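Local coordinates for protein Rab GDP-dissociation inhibitor (Saccharomyces cerevisiae, PDB 2BCG) that binds prenylated Rab GTPases, inhibits release of GDP from Sec4 and extracts GDP-bound Ypt7 from vacuolar membranes, at residues A[313-318]-A[364-369]; A[347-352]-A[360-365]; A[154-159]-A[214-219]. All coordinates share one frame; numbering follows the deposited sequence. Where two conformers were deposited one is given.

In the fold
Interactions 1 and 2 are neighbours in one mixed sheet: both use strand 362-369, sharing Ala364 and Ile365, and their centres lie about 8 Å apart. One flanks this strand with 313-318, the other with 347-352, so backbone hydrogen bonds carry both. Interaction 1 is buried throughout, whereas interaction 2 runs from a buried middle to a hairpin end that includes the exposed Gly360. Interaction 3 stands apart, its centre about 32 and 31 Å from those of interactions 1 and 2. There two helices meet with no hydrogen bond between 154-159 and 214-219; rings and branched aliphatic groups do the work, and one of the helices also faces a bound isoprenoid.

Interaction 1: A[313-318]-A[364-369]; sequences AICILN and AIISTI
Ile365 of strand 362-369 lies alongside Ile314 of strand 303-317, their side chains pointing the same way from the sheet. Followed outward, the Ile365 side chain begins with CB, which passes 4.2 Å from Ala313 O. Its CG2 methyl comes nearer to the same Ala313 O, at 3.9 Å, and also borders the flank of Ile314. CG1 stands beside the backbone N (chi1 -54°), and from there both it and the terminal CD1 run along Ile314, so that CG1, CG2 and CD1 of Ile365 all reach Ile314 CG1 at 4.2 Å. An alanine here lacks CG1, CG2 and CD1, and the flank of Ile314 would probably lose its lateral support, with a gap opening next to Pro88, which Ile365 also touches.

The opposite face of the sheet carries Ala313, Cys315, Ala364 and Ile366. Side chains meet laterally on this face too: Cys315 CB lies 4.3 Å from Ala364 CB, and Cys315 SG reaches diagonally to Ile366 CD1 at 4.2 Å. Farther along, Leu317 CD1 bends back toward the Ala364 methyl. Phe383 of helix 380-383 packs on Ala313, Cys315 and Ile366, covering this face.

The backbones hold the two rows of side chains in step. Ala313 and Ile366 exchange a pair of hydrogen bonds, Ala313 N to Ile366 O being 2.9 Å long and nearly straight at 169°. Cys315 and Ala364 exchange a second pair, in which Cys315 N reaches Ala364 O at 2.8 Å. Between these pairs Ile314 and Ile365 form a non-hydrogen-bonded pair. Alternating pairs of this kind, with side chains emerging in turn on two buried faces, define a regular antiparallel ladder, here between strands 345-351 and 391-402 of the mixed sheet of the Rab GDI fold.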
loop_
_atom_site.group_PDB
_atom_site.type_symbol
_atom_site.label_atom_id
_atom_site.label_comp_id
_atom_site.label_asym_id
_atom_site.label_seq_id
_atom_site.Cartn_x
_atom_site.Cartn_y
_atom_site.Cartn_z
ATOM N N ALA A 313 -3.252 11.426 -15.872
ATOM C CA ALA A 313 -3.231 12.867 -15.631
ATOM C C ALA A 313 -3.642 13.044 -14.184
ATOM O O ALA A 313 -4.785 12.813 -13.836
ATOM C CB ALA A 313 -4.231 13.599 -16.531
ATOM N N ILE A 314 -2.704 13.490 -13.366
ATOM C CA ILE A 314 -2.940 13.736 -11.963
ATOM C C ILE A 314 -3.347 15.197 -11.811
ATOM O O ILE A 314 -2.566 16.115 -12.115
ATOM C CB ILE A 314 -1.664 13.431 -11.134
ATOM C CG1 ILE A 314 -1.213 11.969 -11.318
ATOM C CG2 ILE A 314 -1.843 13.837 -9.659
ATOM C CD1 ILE A 314 0.219 11.752 -10.825
ATOM N N CYS A 315 -4.603 15.409 -11.413
ATOM C CA CYS A 315 -5.138 16.762 -11.299
ATOM C C CYS A 315 -5.355 17.124 -9.854
ATOM O O CYS A 315 -5.849 16.288 -9.083
ATOM C CB CYS A 315 -6.482 16.851 -12.000
ATOM S SG CYS A 315 -6.341 16.424 -13.766
ATOM N N ILE A 316 -4.977 18.352 -9.498
ATOM C CA ILE A 316 -5.234 18.868 -8.152
ATOM C C ILE A 316 -6.362 19.868 -8.256
ATOM O O ILE A 316 -6.321 20.777 -9.081
ATOM C CB ILE A 316 -4.014 19.560 -7.532
ATOM C CG1 ILE A 316 -2.832 18.594 -7.376
ATOM C CG2 ILE A 316 -4.416 20.196 -6.181
ATOM C CD1 ILE A 316 -1.510 19.305 -6.915
ATOM N N LEU A 317 -7.390 19.614 -7.456
ATOM C CA LEU A 317 -8.541 20.537 -7.374
ATOM C C LEU A 317 -8.544 21.137 -5.999
ATOM O O LEU A 317 -8.018 20.555 -5.064
ATOM C CB LEU A 317 -9.864 19.817 -7.587
ATOM C CG LEU A 317 -9.928 18.736 -8.685
ATOM C CD1 LEU A 317 -11.267 18.075 -8.696
ATOM C CD2 LEU A 317 -9.654 19.319 -10.053
ATOM N N ASN A 318 -9.161 22.314 -5.880
ATOM C CA ASN A 318 -9.360 22.889 -4.554
ATOM C C ASN A 318 -10.846 22.884 -4.152
ATOM O O ASN A 318 -11.289 23.703 -3.325
ATOM C CB ASN A 318 -8.705 24.271 -4.441
ATOM C CG ASN A 318 -9.374 25.300 -5.260
ATOM O OD1 ASN A 318 -10.367 25.043 -5.938
ATOM N ND2 ASN A 318 -8.822 26.527 -5.218
ATOM N N ALA A 364 -7.612 14.050 -8.496
ATOM C CA ALA A 364 -8.436 13.368 -9.498
ATOM C C ALA A 364 -7.476 12.862 -10.533
ATOM O O ALA A 364 -6.822 13.661 -11.238
ATOM C CB ALA A 364 -9.432 14.329 -10.117
ATOM N N ILE A 365 -7.331 11.545 -10.589
ATOM C CA ILE A 365 -6.397 10.973 -11.528
ATOM C C ILE A 365 -7.178 10.317 -12.666
ATOM O O ILE A 365 -7.986 9.416 -12.451
ATOM C CB ILE A 365 -5.485 9.944 -10.872
ATOM C CG1 ILE A 365 -4.778 10.572 -9.648
ATOM C CG2 ILE A 365 -4.477 9.459 -11.907
ATOM C CD1 ILE A 365 -3.740 9.631 -8.985
ATOM N N ILE A 366 -6.973 10.826 -13.865
ATOM C CA ILE A 366 -7.712 10.382 -15.045
ATOM C C ILE A 366 -6.789 9.436 -15.802
ATOM O O ILE A 366 -5.587 9.720 -15.958
ATOM C CB ILE A 366 -8.064 11.569 -15.967
ATOM C CG1 ILE A 366 -8.978 12.597 -15.247
ATOM C CG2 ILE A 366 -8.726 11.074 -17.245
ATOM C CD1 ILE A 366 -8.966 13.948 -15.956
ATOM N N SER A 367 -7.332 8.338 -16.309
ATOM C CA SER A 367 -6.480 7.442 -17.099
ATOM C C SER A 367 -7.249 6.718 -18.175
ATOM O O SER A 367 -8.438 6.440 -18.035
ATOM C CB SER A 367 -5.750 6.465 -16.204
ATOM O OG SER A 367 -6.635 5.546 -15.668
ATOM N N THR A 368 -6.531 6.392 -19.247
ATOM C CA THR A 368 -7.097 5.551 -20.285
ATOM C C THR A 368 -5.951 5.059 -21.149
ATOM O O THR A 368 -4.833 5.597 -21.090
ATOM C CB THR A 368 -8.122 6.345 -21.135
ATOM O OG1 THR A 368 -8.908 5.439 -21.931
ATOM C CG2 THR A 368 -7.403 7.379 -22.028
ATOM N N ILE A 369 -6.229 4.005 -21.901
ATOM C CA ILE A 369 -5.324 3.541 -22.933
ATOM C C ILE A 369 -5.440 4.519 -24.122
ATOM O O ILE A 369 -6.537 4.829 -24.599
ATOM C CB ILE A 369 -5.765 2.130 -23.376
ATOM C CG1 ILE A 369 -5.551 1.100 -22.255
ATOM C CG2 ILE A 369 -5.088 1.718 -24.694
ATOM C CD1 ILE A 369 -4.152 1.018 -21.724
#

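Interaction 2: A[347-352]-A[360-365]; sequences VAIVSD and GHYLAI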
loop_
_atom_site.group_PDB
_atom_site.type_symbol
_atom_site.label_atom_id
_atom_site.label_comp_id
_atom_site.label_asym_id
_atom_site.label_seq_id
_atom_site.Cartn_x
_atom_site.Cartn_y
_atom_site.Cartn_z
ATOM N N VAL A 347 -11.776 7.840 -13.913
ATOM C CA VAL A 347 -11.263 8.853 -13.000
ATOM C C VAL A 347 -11.312 8.256 -11.597
ATOM O O VAL A 347 -12.287 7.600 -11.207
ATOM C CB VAL A 347 -12.045 10.186 -13.060
ATOM C CG1 VAL A 347 -11.231 11.304 -12.386
ATOM C CG2 VAL A 347 -12.361 10.598 -14.524
ATOM N N ALA A 348 -10.250 8.492 -10.836
ATOM C CA ALA A 348 -10.149 8.048 -9.450
ATOM C C ALA A 348 -9.957 9.300 -8.637
ATOM O O ALA A 348 -9.001 10.056 -8.844
ATOM C CB ALA A 348 -8.958 7.119 -9.243
ATOM N N ILE A 349 -10.880 9.535 -7.723
ATOM C CA ILE A 349 -10.857 10.749 -6.917
ATOM C C ILE A 349 -10.755 10.389 -5.441
ATOM O O ILE A 349 -11.517 9.554 -4.948
ATOM C CB ILE A 349 -12.134 11.585 -7.176
ATOM C CG1 ILE A 349 -12.124 12.107 -8.626
ATOM C CG2 ILE A 349 -12.295 12.743 -6.192
ATOM C CD1 ILE A 349 -13.365 11.711 -9.424
ATOM N N VAL A 350 -9.783 11.009 -4.756
ATOM C CA VAL A 350 -9.589 10.853 -3.316
ATOM C C VAL A 350 -9.246 12.257 -2.796
ATOM O O VAL A 350 -8.978 13.181 -3.600
ATOM C CB VAL A 350 -8.488 9.782 -3.003
ATOM C CG1 VAL A 350 -9.003 8.358 -3.283
ATOM C CG2 VAL A 350 -7.181 10.099 -3.800
ATOM N N SER A 351 -9.211 12.433 -1.490
ATOM C CA SER A 351 -9.051 13.772 -0.974
ATOM C C SER A 351 -8.406 13.748 0.415
ATOM O O SER A 351 -7.820 12.756 0.816
ATOM C CB SER A 351 -10.412 14.463 -0.986
ATOM O OG SER A 351 -11.308 13.820 -0.094
ATOM N N ASP A 352 -8.545 14.851 1.143
ATOM C CA ASP A 352 -7.939 14.957 2.474
ATOM C C ASP A 352 -8.474 13.862 3.419
ATOM O O ASP A 352 -7.822 13.535 4.432
ATOM C CB ASP A 352 -7.918 16.412 3.064
ATOM C CG ASP A 352 -9.262 16.854 3.679
ATOM O OD1 ASP A 352 -9.442 18.088 3.860
ATOM O OD2 ASP A 352 -10.117 16.016 3.987
ATOM N N GLY A 360 -8.783 20.598 1.981
ATOM C CA GLY A 360 -9.526 21.326 0.980
ATOM C C GLY A 360 -9.222 20.923 -0.452
ATOM O O GLY A 360 -9.952 21.293 -1.386
ATOM N N HIS A 361 -8.142 20.173 -0.630
ATOM C CA HIS A 361 -7.813 19.705 -1.971
ATOM C C HIS A 361 -8.392 18.322 -2.294
ATOM O O HIS A 361 -8.782 17.540 -1.406
ATOM C CB HIS A 361 -6.290 19.722 -2.172
ATOM C CG HIS A 361 -5.687 21.103 -2.066
ATOM N ND1 HIS A 361 -5.683 22.006 -3.112
ATOM C CD2 HIS A 361 -5.081 21.738 -1.027
ATOM C CE1 HIS A 361 -5.112 23.138 -2.722
ATOM N NE2 HIS A 361 -4.737 23.002 -1.462
ATOM N N TYR A 362 -8.505 18.066 -3.601
ATOM C CA TYR A 362 -8.900 16.752 -4.118
ATOM C C TYR A 362 -7.872 16.373 -5.137
ATOM O O TYR A 362 -7.348 17.243 -5.837
ATOM C CB TYR A 362 -10.313 16.794 -4.748
ATOM C CG TYR A 362 -11.412 17.019 -3.725
ATOM C CD1 TYR A 362 -11.557 18.263 -3.077
ATOM C CD2 TYR A 362 -12.310 15.995 -3.407
ATOM C CE1 TYR A 362 -12.559 18.458 -2.126
ATOM C CE2 TYR A 362 -13.321 16.197 -2.468
ATOM C CZ TYR A 362 -13.421 17.429 -1.832
ATOM O OH TYR A 362 -14.411 17.654 -0.917
ATOM N N LEU A 363 -7.612 15.072 -5.218
ATOM C CA LEU A 363 -6.787 14.522 -6.274
ATOM C C LEU A 363 -7.733 13.773 -7.215
ATOM O O LEU A 363 -8.542 12.959 -6.795
ATOM C CB LEU A 363 -5.763 13.527 -5.711
ATOM C CG LEU A 363 -4.659 14.121 -4.808
ATOM C CD1 LEU A 363 -3.842 13.034 -4.157
ATOM C CD2 LEU A 363 -3.770 15.025 -5.650
ATOM N N ALA A 364 -7.612 14.050 -8.496
ATOM C CA ALA A 364 -8.436 13.368 -9.498
ATOM C C ALA A 364 -7.476 12.862 -10.533
ATOM O O ALA A 364 -6.822 13.661 -11.238
ATOM C CB ALA A 364 -9.432 14.329 -10.117
ATOM N N ILE A 365 -7.331 11.545 -10.589
ATOM C CA ILE A 365 -6.397 10.973 -11.528
ATOM C C ILE A 365 -7.178 10.317 -12.666
ATOM O O ILE A 365 -7.986 9.416 -12.451
ATOM C CB ILE A 365 -5.485 9.944 -10.872
ATOM C CG1 ILE A 365 -4.778 10.572 -9.648
ATOM C CG2 ILE A 365 -4.477 9.459 -11.907
ATOM C CD1 ILE A 365 -3.740 9.631 -8.985
#
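Ala348 O is approached by two neighbouring groups of strand 362-369: Ile365 N donates to it over 2.8 Å, almost straight at 172°, and Ala364 CA adds a CA-H...O contact at 3.4 Å. Ala348 N bonds back to Ile365 O at 2.9 Å. Val350 and Leu363 exchange a like pair, Leu363 N being aimed nearly head-on at the Val350 carbonyl.

Side chains separate onto two faces. On one, the Val350 and Leu363 side chains meet at a slant, CG2 of the valine against CB of the leucine. On the other, Ile349 CG1 lies against the Ala364 methyl at 3.8 Å, with Val347 CG1 approaching that methyl too. Farther along, in one of the two conformers of Tyr362, Ser351 CB sits over the ring face, 3.9 Å from its centroid, a CH-pi contact, while Ile349 CG2 comes to the ring edge. Ser351 OG makes a hydrogen bond with Asp328 O.

Where the strands part, Gly360 N donates a 3.2 Å hydrogen bond to Asp352 OD1, in one aspartate conformer, on its anti side and 31° out of the carboxylate plane. At Gly360 (phi 91°) a CB would press against the preceding carbonyl O, which calls for glycine. Strands 345-351 and 362-369 form an antiparallel beta hairpin with a long loop.

Interaction 3: A[154-159]-A[214-219]; sequences LEWISS and PSFERI. With GER (geran-8-yl geran), chain D.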
loop_
_atom_site.group_PDB
_atom_site.type_symbol
_atom_site.label_atom_id
_atom_site.label_comp_id
_atom_site.label_asym_id
_atom_site.label_seq_id
_atom_site.Cartn_x
_atom_site.Cartn_y
_atom_site.Cartn_z
ATOM N N LEU A 154 -29.598 -10.900 -12.395
ATOM C CA LEU A 154 -28.841 -10.856 -11.149
ATOM C C LEU A 154 -29.284 -11.934 -10.157
ATOM O O LEU A 154 -28.474 -12.408 -9.355
ATOM C CB LEU A 154 -28.897 -9.451 -10.519
ATOM C CG LEU A 154 -28.184 -8.323 -11.283
ATOM C CD1 LEU A 154 -28.422 -7.025 -10.542
ATOM C CD2 LEU A 154 -26.681 -8.565 -11.455
ATOM N N GLU A 155 -30.559 -12.330 -10.218
ATOM C CA GLU A 155 -31.063 -13.440 -9.396
ATOM C C GLU A 155 -30.418 -14.771 -9.801
ATOM O O GLU A 155 -30.184 -15.642 -8.958
ATOM C CB GLU A 155 -32.594 -13.530 -9.476
ATOM C CG GLU A 155 -33.333 -12.466 -8.639
ATOM C CD GLU A 155 -34.832 -12.402 -8.942
ATOM O OE1 GLU A 155 -35.260 -12.894 -10.021
ATOM O OE2 GLU A 155 -35.584 -11.854 -8.106
ATOM N N TRP A 156 -30.128 -14.913 -11.087
ATOM C CA TRP A 156 -29.418 -16.078 -11.597
ATOM C C TRP A 156 -27.951 -16.070 -11.147
ATOM O O TRP A 156 -27.431 -17.114 -10.724
ATOM C CB TRP A 156 -29.561 -16.161 -13.118
ATOM C CG TRP A 156 -28.640 -17.125 -13.788
ATOM C CD1 TRP A 156 -28.774 -18.486 -13.852
ATOM C CD2 TRP A 156 -27.459 -16.804 -14.526
ATOM N NE1 TRP A 156 -27.740 -19.030 -14.570
ATOM C CE2 TRP A 156 -26.916 -18.022 -15.000
ATOM C CE3 TRP A 156 -26.798 -15.605 -14.830
ATOM C CZ2 TRP A 156 -25.743 -18.076 -15.755
ATOM C CZ3 TRP A 156 -25.626 -15.658 -15.580
ATOM C CH2 TRP A 156 -25.110 -16.888 -16.035
ATOM N N ILE A 157 -27.298 -14.904 -11.218
ATOM C CA ILE A 157 -25.941 -14.708 -10.671
ATOM C C ILE A 157 -25.874 -15.195 -9.214
ATOM O O ILE A 157 -24.953 -15.921 -8.842
ATOM C CB ILE A 157 -25.461 -13.207 -10.727
ATOM C CG1 ILE A 157 -25.364 -12.675 -12.168
ATOM C CG2 ILE A 157 -24.118 -13.016 -9.965
ATOM C CD1 ILE A 157 -24.098 -13.027 -12.928
ATOM N N SER A 158 -26.855 -14.795 -8.409
ATOM C CA SER A 158 -26.890 -15.137 -6.986
ATOM C C SER A 158 -27.187 -16.625 -6.722
ATOM O O SER A 158 -26.649 -17.208 -5.775
ATOM C CB SER A 158 -27.913 -14.263 -6.261
ATOM O OG SER A 158 -27.740 -14.348 -4.853
ATOM N N SER A 159 -28.022 -17.224 -7.572
ATOM C CA SER A 159 -28.525 -18.589 -7.368
ATOM C C SER A 159 -27.709 -19.677 -8.033
ATOM O O SER A 159 -27.940 -20.869 -7.794
ATOM C CB SER A 159 -29.965 -18.696 -7.858
ATOM O OG SER A 159 -30.819 -18.016 -6.966
ATOM N N PRO A 214 -15.532 -15.863 -16.907
ATOM C CA PRO A 214 -14.807 -14.699 -16.332
ATOM C C PRO A 214 -15.707 -13.500 -16.067
ATOM O O PRO A 214 -15.562 -12.861 -15.040
ATOM C CB PRO A 214 -13.771 -14.330 -17.392
ATOM C CG PRO A 214 -14.132 -15.119 -18.603
ATOM C CD PRO A 214 -14.947 -16.286 -18.189
ATOM N N SER A 215 -16.610 -13.195 -16.998
ATOM C CA SER A 215 -17.617 -12.148 -16.763
ATOM C C SER A 215 -18.532 -12.479 -15.579
ATOM O O SER A 215 -18.810 -11.606 -14.754
ATOM C CB SER A 215 -18.457 -11.881 -18.030
ATOM O OG SER A 215 -17.654 -11.431 -19.102
ATOM N N PHE A 216 -19.003 -13.729 -15.494
ATOM C CA PHE A 216 -19.847 -14.172 -14.390
ATOM C C PHE A 216 -19.133 -13.945 -13.054
ATOM O O PHE A 216 -19.707 -13.389 -12.106
ATOM C CB PHE A 216 -20.191 -15.673 -14.544
ATOM C CG PHE A 216 -21.097 -16.201 -13.461
ATOM C CD1 PHE A 216 -20.568 -16.686 -12.259
ATOM C CD2 PHE A 216 -22.484 -16.216 -13.637
ATOM C CE1 PHE A 216 -21.415 -17.160 -11.252
ATOM C CE2 PHE A 216 -23.332 -16.694 -12.629
ATOM C CZ PHE A 216 -22.797 -17.160 -11.443
ATOM N N GLU A 217 -17.890 -14.423 -12.980
ATOM C CA GLU A 217 -17.091 -14.236 -11.764
ATOM C C GLU A 217 -16.836 -12.760 -11.417
ATOM O O GLU A 217 -16.915 -12.400 -10.241
ATOM C CB GLU A 217 -15.802 -15.083 -11.766
ATOM C CG GLU A 217 -14.716 -14.717 -12.788
ATOM C CD GLU A 217 -13.629 -15.809 -12.981
ATOM O OE1 GLU A 217 -13.659 -16.842 -12.280
ATOM O OE2 GLU A 217 -12.719 -15.619 -13.829
ATOM N N ARG A 218 -16.540 -11.916 -12.414
ATOM C CA ARG A 218 -16.344 -10.467 -12.167
ATOM C C ARG A 218 -17.624 -9.799 -11.646
ATOM O O ARG A 218 -17.564 -8.983 -10.730
ATOM C CB ARG A 218 -15.840 -9.723 -13.409
ATOM C CG ARG A 218 -14.396 -9.995 -13.874
ATOM C CD ARG A 218 -14.207 -9.209 -15.161
ATOM N NE ARG A 218 -12.849 -9.155 -15.677
ATOM C CZ ARG A 218 -12.203 -8.044 -16.035
ATOM N NH1 ARG A 218 -12.789 -6.847 -15.953
ATOM N NH2 ARG A 218 -10.959 -8.132 -16.496
ATOM N N ILE A 219 -18.779 -10.136 -12.227
ATOM C CA ILE A 219 -20.045 -9.594 -11.781
ATOM C C ILE A 219 -20.386 -10.066 -10.370
ATOM O O ILE A 219 -20.803 -9.282 -9.522
ATOM C CB ILE A 219 -21.179 -9.965 -12.782
ATOM C CG1 ILE A 219 -20.882 -9.337 -14.152
ATOM C CG2 ILE A 219 -22.549 -9.537 -12.226
ATOM C CD1 ILE A 219 -21.636 -10.011 -15.297
HETATM C C1 GER D . -24.746 -11.465 -4.203
HETATM C C2 GER D . -25.673 -10.348 -4.744
HETATM C C3 GER D . -26.146 -10.264 -6.064
HETATM C C4 GER D . -25.783 -11.297 -7.144
HETATM C C5 GER D . -27.047 -9.080 -6.451
HETATM C C6 GER D . -28.525 -9.462 -6.616
HETATM C C7 GER D . -29.334 -8.324 -6.699
HETATM C C8 GER D . -30.636 -8.199 -7.200
HETATM C C9 GER D . -31.397 -9.415 -7.757
HETATM C C10 GER D . -31.323 -6.820 -7.165
HETATM C C11 GER D . -31.391 -6.124 -8.536
HETATM C C12 GER D . -32.317 -5.079 -8.509
HETATM C C13 GER D . -32.711 -4.214 -9.532
HETATM C C14 GER D . -32.126 -4.293 -10.940
HETATM C C15 GER D . -33.760 -3.143 -9.234
HETATM C C16 GER D . -35.154 -3.645 -9.578
HETATM C C17 GER D . -36.067 -2.602 -9.573
HETATM C C18 GER D . -37.201 -2.494 -10.372
HETATM C C19 GER D . -37.547 -3.604 -11.387
HETATM C C20 GER D . -38.108 -1.255 -10.224
#
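Phe216 of helix 212-229 drives its ring edge toward the face of the Trp156 six-membered ring, in a T-shaped stack with centroids 5.2 Å apart and planes at 77°. Phe216 CE2 stands above the indole, displaced toward its rim, while Trp156 CH2 comes within 3.6 Å of Phe216 CD2. The phenyl ring gets there because its CG is anti to the backbone N (chi1 -178°), which swings it across to helix 144-159.

Ile157 fills the angle beside this pair. Its CD1 touches Phe216 CD2 at 3.6 Å, and the Ile157 and Phe216 side chains run alongside one another, pointing opposite ways. Phe216 CZ passes on to the backbone, 3.6 Å from Ile157 O. Further rings extend the packing, since Tyr160 meets Phe216 and Phe185 meets Trp156.

Away from Phe216 the fit slackens. Ile219 CG2 still reaches Ile157 CD1 at 3.9 Å, but Leu154 CD2 comes only to 4.3 Å from Ile219 CG2. The axes of the two short helical segments cross at 91°, which keeps the contact to a small patch; they stay 10.7 Å apart. Glu155 and Ser159, on other sides of helix 144-159, are exposed to solvent.

The helix nevertheless has a second apolar partner, a geranylgeranyl group. Ile157 serves both: while CD1 faces Phe216, its CG2 branch lies 3.7 Å from GER C4. Leu154 CB and CD1 border the chain farther along, and the aliphatic CG of Glu155 flanks the branch methyl C9. Leu154 also touches the second bound isoprenoid. This near-perpendicular crossing of two helices belongs to the helical domain of Rab GDI, and the other flank of helix 144-159 forms a wall of its isoprenoid-binding pocket.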